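Local structure of TPR repeat-containing protein (Cytophaga hutchinsonii, 3U4T) at residues A[174-179]-A[214-219]; A[82-85]-A[91-94]. The protein is of unknown function but probably serves, like other tetratricopeptide-repeat proteins, as an all-helical scaffold for binding partner proteins. The protein carries 1 engineered substitution. One frame throughout, in Å; residues are numbered along the deposited sequence.

Contact 1. Residues A[174-179]-A[214-219]; sequences NIYIGY and AKYKDE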
loop_
_atom_site.group_PDB
_atom_site.type_symbol
_atom_site.label_atom_id
_atom_site.label_comp_id
_atom_site.label_asym_id
_atom_site.label_seq_id
_atom_site.Cartn_x
_atom_site.Cartn_y
_atom_site.Cartn_z
ATOM N N ASN A 174 -1.786 9.594 16.462
ATOM C CA ASN A 174 -1.659 10.893 15.795
ATOM C C ASN A 174 -1.196 10.846 14.354
ATOM O O ASN A 174 -0.896 11.887 13.769
ATOM C CB ASN A 174 -0.722 11.830 16.582
ATOM C CG ASN A 174 -1.466 12.685 17.552
ATOM O OD1 ASN A 174 -2.362 12.211 18.253
ATOM N ND2 ASN A 174 -1.092 13.958 17.623
ATOM N N ILE A 175 -1.129 9.651 13.770
ATOM C CA ILE A 175 -0.700 9.526 12.375
ATOM C C ILE A 175 -1.819 10.162 11.538
ATOM O O ILE A 175 -2.991 9.767 11.614
ATOM C CB ILE A 175 -0.453 8.040 11.984
ATOM C CG1 ILE A 175 0.541 7.983 10.827
ATOM C CG2 ILE A 175 -1.758 7.352 11.607
ATOM C CD1 ILE A 175 1.082 6.598 10.525
ATOM N N TYR A 176 -1.453 11.169 10.755
ATOM C CA TYR A 176 -2.413 11.920 9.961
ATOM C C TYR A 176 -3.303 11.085 9.062
ATOM O O TYR A 176 -4.508 11.339 8.946
ATOM C CB TYR A 176 -1.675 12.970 9.128
ATOM C CG TYR A 176 -1.090 12.462 7.836
ATOM C CD1 TYR A 176 0.082 11.711 7.813
ATOM C CD2 TYR A 176 -1.702 12.769 6.621
ATOM C CE1 TYR A 176 0.637 11.288 6.598
ATOM C CE2 TYR A 176 -1.164 12.354 5.415
ATOM C CZ TYR A 176 0.004 11.621 5.403
ATOM O OH TYR A 176 0.535 11.263 4.183
ATOM N N ILE A 177 -2.697 10.093 8.428
ATOM C CA ILE A 177 -3.411 9.219 7.527
ATOM C C ILE A 177 -4.599 8.539 8.205
ATOM O O ILE A 177 -5.583 8.210 7.551
ATOM C CB ILE A 177 -2.460 8.172 6.949
ATOM C CG1 ILE A 177 -2.570 8.184 5.421
ATOM C CG2 ILE A 177 -2.758 6.815 7.561
ATOM C CD1 ILE A 177 -1.390 7.544 4.690
ATOM N N GLY A 178 -4.506 8.334 9.513
ATOM C CA GLY A 178 -5.606 7.711 10.229
ATOM C C GLY A 178 -6.753 8.687 10.415
ATOM O O GLY A 178 -7.923 8.329 10.266
ATOM N N TYR A 179 -6.429 9.930 10.744
ATOM C CA TYR A 179 -7.472 10.927 10.931
ATOM C C TYR A 179 -8.159 11.192 9.594
ATOM O O TYR A 179 -9.391 11.315 9.530
ATOM C CB TYR A 179 -6.881 12.218 11.498
ATOM C CG TYR A 179 -6.393 12.088 12.932
ATOM C CD1 TYR A 179 -7.277 11.786 13.972
ATOM C CD2 TYR A 179 -5.048 12.264 13.242
ATOM C CE1 TYR A 179 -6.828 11.665 15.286
ATOM C CE2 TYR A 179 -4.584 12.144 14.547
ATOM C CZ TYR A 179 -5.476 11.845 15.567
ATOM O OH TYR A 179 -4.995 11.729 16.850
ATOM N N ALA A 214 2.838 22.914 3.176
ATOM C CA ALA A 214 2.739 22.408 1.821
ATOM C C ALA A 214 2.967 20.907 1.675
ATOM O O ALA A 214 2.602 20.320 0.662
ATOM C CB ALA A 214 3.704 23.157 0.950
ATOM N N LYS A 215 3.581 20.287 2.676
ATOM C CA LYS A 215 3.865 18.860 2.613
ATOM C C LYS A 215 2.577 18.048 2.703
ATOM O O LYS A 215 2.529 16.901 2.274
ATOM C CB LYS A 215 4.802 18.464 3.753
ATOM C CG LYS A 215 5.473 17.119 3.584
ATOM C CD LYS A 215 6.430 17.119 2.394
ATOM C CE LYS A 215 7.468 16.006 2.525
ATOM N NZ LYS A 215 8.393 15.905 1.366
ATOM N N TYR A 216 1.536 18.650 3.263
ATOM C CA TYR A 216 0.256 17.973 3.402
ATOM C C TYR A 216 -0.812 18.767 2.658
ATOM O O TYR A 216 -1.972 18.825 3.058
ATOM C CB TYR A 216 -0.086 17.832 4.892
ATOM C CG TYR A 216 0.892 16.947 5.652
ATOM C CD1 TYR A 216 1.070 15.605 5.297
ATOM C CD2 TYR A 216 1.653 17.447 6.714
ATOM C CE1 TYR A 216 1.982 14.782 5.977
ATOM C CE2 TYR A 216 2.570 16.627 7.401
ATOM C CZ TYR A 216 2.726 15.295 7.023
ATOM O OH TYR A 216 3.628 14.477 7.678
ATOM N N LYS A 217 -0.402 19.363 1.546
ATOM C CA LYS A 217 -1.294 20.188 0.752
ATOM C C LYS A 217 -2.681 19.602 0.493
ATOM O O LYS A 217 -3.692 20.181 0.891
ATOM C CB LYS A 217 -0.632 20.541 -0.586
ATOM C CG LYS A 217 -1.334 21.697 -1.279
ATOM C CD LYS A 217 -0.601 22.156 -2.519
ATOM C CE LYS A 217 -0.971 21.313 -3.722
ATOM N NZ LYS A 217 -0.210 21.712 -4.938
ATOM N N ASP A 218 -2.726 18.455 -0.179
ATOM C CA ASP A 218 -3.997 17.816 -0.506
ATOM C C ASP A 218 -4.863 17.436 0.699
ATOM O O ASP A 218 -6.089 17.546 0.641
ATOM C CB ASP A 218 -3.764 16.578 -1.381
ATOM C CG ASP A 218 -3.007 16.896 -2.658
ATOM O OD1 ASP A 218 -3.205 17.997 -3.217
ATOM O OD2 ASP A 218 -2.220 16.035 -3.111
ATOM N N GLU A 219 -4.243 16.974 1.780
ATOM C CA GLU A 219 -5.011 16.607 2.970
ATOM C C GLU A 219 -5.579 17.864 3.654
ATOM O O GLU A 219 -6.746 17.899 4.043
ATOM C CB GLU A 219 -4.148 15.827 3.980
ATOM C CG GLU A 219 -3.592 14.473 3.520
ATOM C CD GLU A 219 -2.475 14.594 2.493
ATOM O OE1 GLU A 219 -1.695 15.560 2.557
ATOM O OE2 GLU A 219 -2.362 13.710 1.624
#
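Tyr176 and Tyr216 meet in an edge-to-face aromatic stack that ties together the starts of two helices, 176-189 and 217-233, in the helical array of a tetratricopeptide-repeat protein. The ring centroids lie 4.7 Å apart, with the planes at 50°, well short of perpendicular. Tyrosines suit this partly exposed place, since one flat ring can offer a face and the other an edge. Tyr216 leads with its CD1-CE1 edge: CE1 stands over the centre of the Tyr176 ring and is 3.8 Å from Tyr176 CZ. Tyr176 reaches out because its CG sits between the backbone N and the carbonyl carbon (chi1 83°), a rotamer strained inside a helix but tolerable in a first turn.

A second van der Waals contact uses the rim of the same ring. Glu219 CG lies near the ring plane, 3.7 Å from Tyr176 CE2. A glutamate suits this spot, since its CG methylene can pack against the ring edge while the carboxylate turns its plane 81° from the ring. Replacing Tyr176 with an alanine removes the whole ring, and the Tyr216 edge and the Glu219 methylene would probably lose their shared surface, leaving both side chains freer to turn. Helix 199-209 joins in, with Val208 touching Tyr176 and Cys209 touching both tyrosines.

No hydrogen bond crosses between the segments; those of 174-179 brace its own turn. Gly178 N donates to Ile175 O, and a CB on this glycine would press against Ile175 CG2. The Tyr179 hydroxyl reaches back to the residue before the N-cap Ile175: its OH donates to Asn174 OD1 over 3.0 Å, approaching from above the carbonyl plane.

Contact 2. Residues A[82-85]-A[91-94]; sequences KILM and SLAI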
loop_
_atom_site.group_PDB
_atom_site.type_symbol
_atom_site.label_atom_id
_atom_site.label_comp_id
_atom_site.label_asym_id
_atom_site.label_seq_id
_atom_site.Cartn_x
_atom_site.Cartn_y
_atom_site.Cartn_z
ATOM N N LYS A 82 5.356 -12.068 -7.966
ATOM C CA LYS A 82 5.573 -10.654 -8.235
ATOM C C LYS A 82 5.988 -10.495 -9.694
ATOM O O LYS A 82 5.565 -9.559 -10.369
ATOM C CB LYS A 82 6.670 -10.071 -7.347
ATOM C CG LYS A 82 6.302 -9.879 -5.894
ATOM C CD LYS A 82 7.428 -9.140 -5.177
ATOM C CE LYS A 82 7.223 -9.104 -3.676
ATOM N NZ LYS A 82 5.911 -8.525 -3.300
ATOM N N ILE A 83 6.822 -11.415 -10.177
ATOM C CA ILE A 83 7.278 -11.357 -11.564
ATOM C C ILE A 83 6.157 -11.639 -12.547
ATOM O O ILE A 83 6.093 -11.013 -13.599
ATOM C CB ILE A 83 8.447 -12.333 -11.811
ATOM C CG1 ILE A 83 9.657 -11.881 -11.005
ATOM C CG2 ILE A 83 8.818 -12.351 -13.275
ATOM C CD1 ILE A 83 10.763 -12.903 -10.957
ATOM N N LEU A 84 5.274 -12.575 -12.206
ATOM C CA LEU A 84 4.149 -12.908 -13.086
ATOM C C LEU A 84 3.149 -11.761 -13.098
ATOM O O LEU A 84 2.624 -11.384 -14.148
ATOM C CB LEU A 84 3.456 -14.203 -12.628
ATOM C CG LEU A 84 4.238 -15.498 -12.902
ATOM C CD1 LEU A 84 3.641 -16.646 -12.122
ATOM C CD2 LEU A 84 4.239 -15.804 -14.406
HETATM N N MSE A 85 2.880 -11.184 -11.936
HETATM C CA MSE A 85 1.938 -10.080 -11.914
HETATM C C MSE A 85 2.438 -8.979 -12.859
HETATM O O MSE A 85 1.658 -8.419 -13.623
HETATM C CB MSE A 85 1.762 -9.542 -10.491
HETATM C CG MSE A 85 0.588 -8.582 -10.344
HETATM SE SE MSE A 85 -1.116 -9.400 -10.701
HETATM C CE MSE A 85 -1.419 -10.149 -8.916
ATOM N N SER A 91 -3.569 -14.760 -12.776
ATOM C CA SER A 91 -3.984 -16.001 -12.138
ATOM C C SER A 91 -2.808 -16.816 -11.646
ATOM O O SER A 91 -2.856 -17.382 -10.556
ATOM C CB SER A 91 -4.824 -16.821 -13.098
ATOM O OG SER A 91 -5.927 -16.048 -13.520
ATOM N N LEU A 92 -1.754 -16.868 -12.454
ATOM C CA LEU A 92 -0.542 -17.602 -12.112
ATOM C C LEU A 92 0.141 -16.915 -10.932
ATOM O O LEU A 92 0.585 -17.563 -9.989
ATOM C CB LEU A 92 0.380 -17.628 -13.325
ATOM C CG LEU A 92 1.052 -18.933 -13.740
ATOM C CD1 LEU A 92 0.237 -20.157 -13.318
ATOM C CD2 LEU A 92 1.217 -18.876 -15.250
ATOM N N ALA A 93 0.209 -15.593 -10.970
ATOM C CA ALA A 93 0.829 -14.874 -9.866
ATOM C C ALA A 93 0.050 -15.108 -8.564
ATOM O O ALA A 93 0.653 -15.273 -7.502
ATOM C CB ALA A 93 0.909 -13.377 -10.180
ATOM N N ILE A 94 -1.281 -15.129 -8.640
ATOM C CA ILE A 94 -2.091 -15.351 -7.443
ATOM C C ILE A 94 -1.788 -16.729 -6.855
ATOM O O ILE A 94 -1.702 -16.892 -5.637
ATOM C CB ILE A 94 -3.613 -15.266 -7.728
ATOM C CG1 ILE A 94 -4.000 -13.852 -8.176
ATOM C CG2 ILE A 94 -4.397 -15.639 -6.462
ATOM C CD1 ILE A 94 -3.761 -12.772 -7.145
#
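The methyl group of Ala93 is the central bump here, and it fits into a hollow formed by Leu84 and Met85 on the preceding helix. Its CB lies 3.4 Å from Met85 N and 3.6 Å from Leu84 CB, so it rests against backbone as well as side chain. With so small a residue the helices can close until the CA atoms of Leu84 and Ala93 are only 5.0 Å apart, consistent with the alanine that recurs in the second helix of tetratricopeptide motifs.

Larger side chains fill in around this point. Leu84 sends CD1 along the flank, 3.6 Å from Leu92 CB, a branched tip well shaped to cover the stem of its neighbour. Met85, present as selenomethionine, is unbranched and flexible: bends at chi2 (63°) and chi3 (85°) curl its CE back over Ala93 until it is 3.9 Å from Ile94 CD1. No hydrogen bond links the two segments; shape and apolar surface do the work.

Helices 74-86 and 90-103 thus form a helical hairpin. Tyr117 of helix 109-120 touches both Met85 and Ile94, while Leu84 reaches Gln57 of helix 53-64, which inserts the hairpin between its neighbours in the array.

In the fold
Contact 2 closes before contact 1 opens along the chain, and the two lie on opposite sides of the chain's centre, with their own centres 33 Å apart. Their nearest atoms are about 19 Å from each other, so they do not touch, and they share no helix. Contact 2 joins the consecutive helices 74-86 and 90-103 across a short turn; contact 1 links helices 176-189 and 217-233, with helix 199-209 between them in sequence and touching both tyrosines. Together they show two local ways helices meet in such an array: close pairing of successive helices, and a bridge between helices one step further apart.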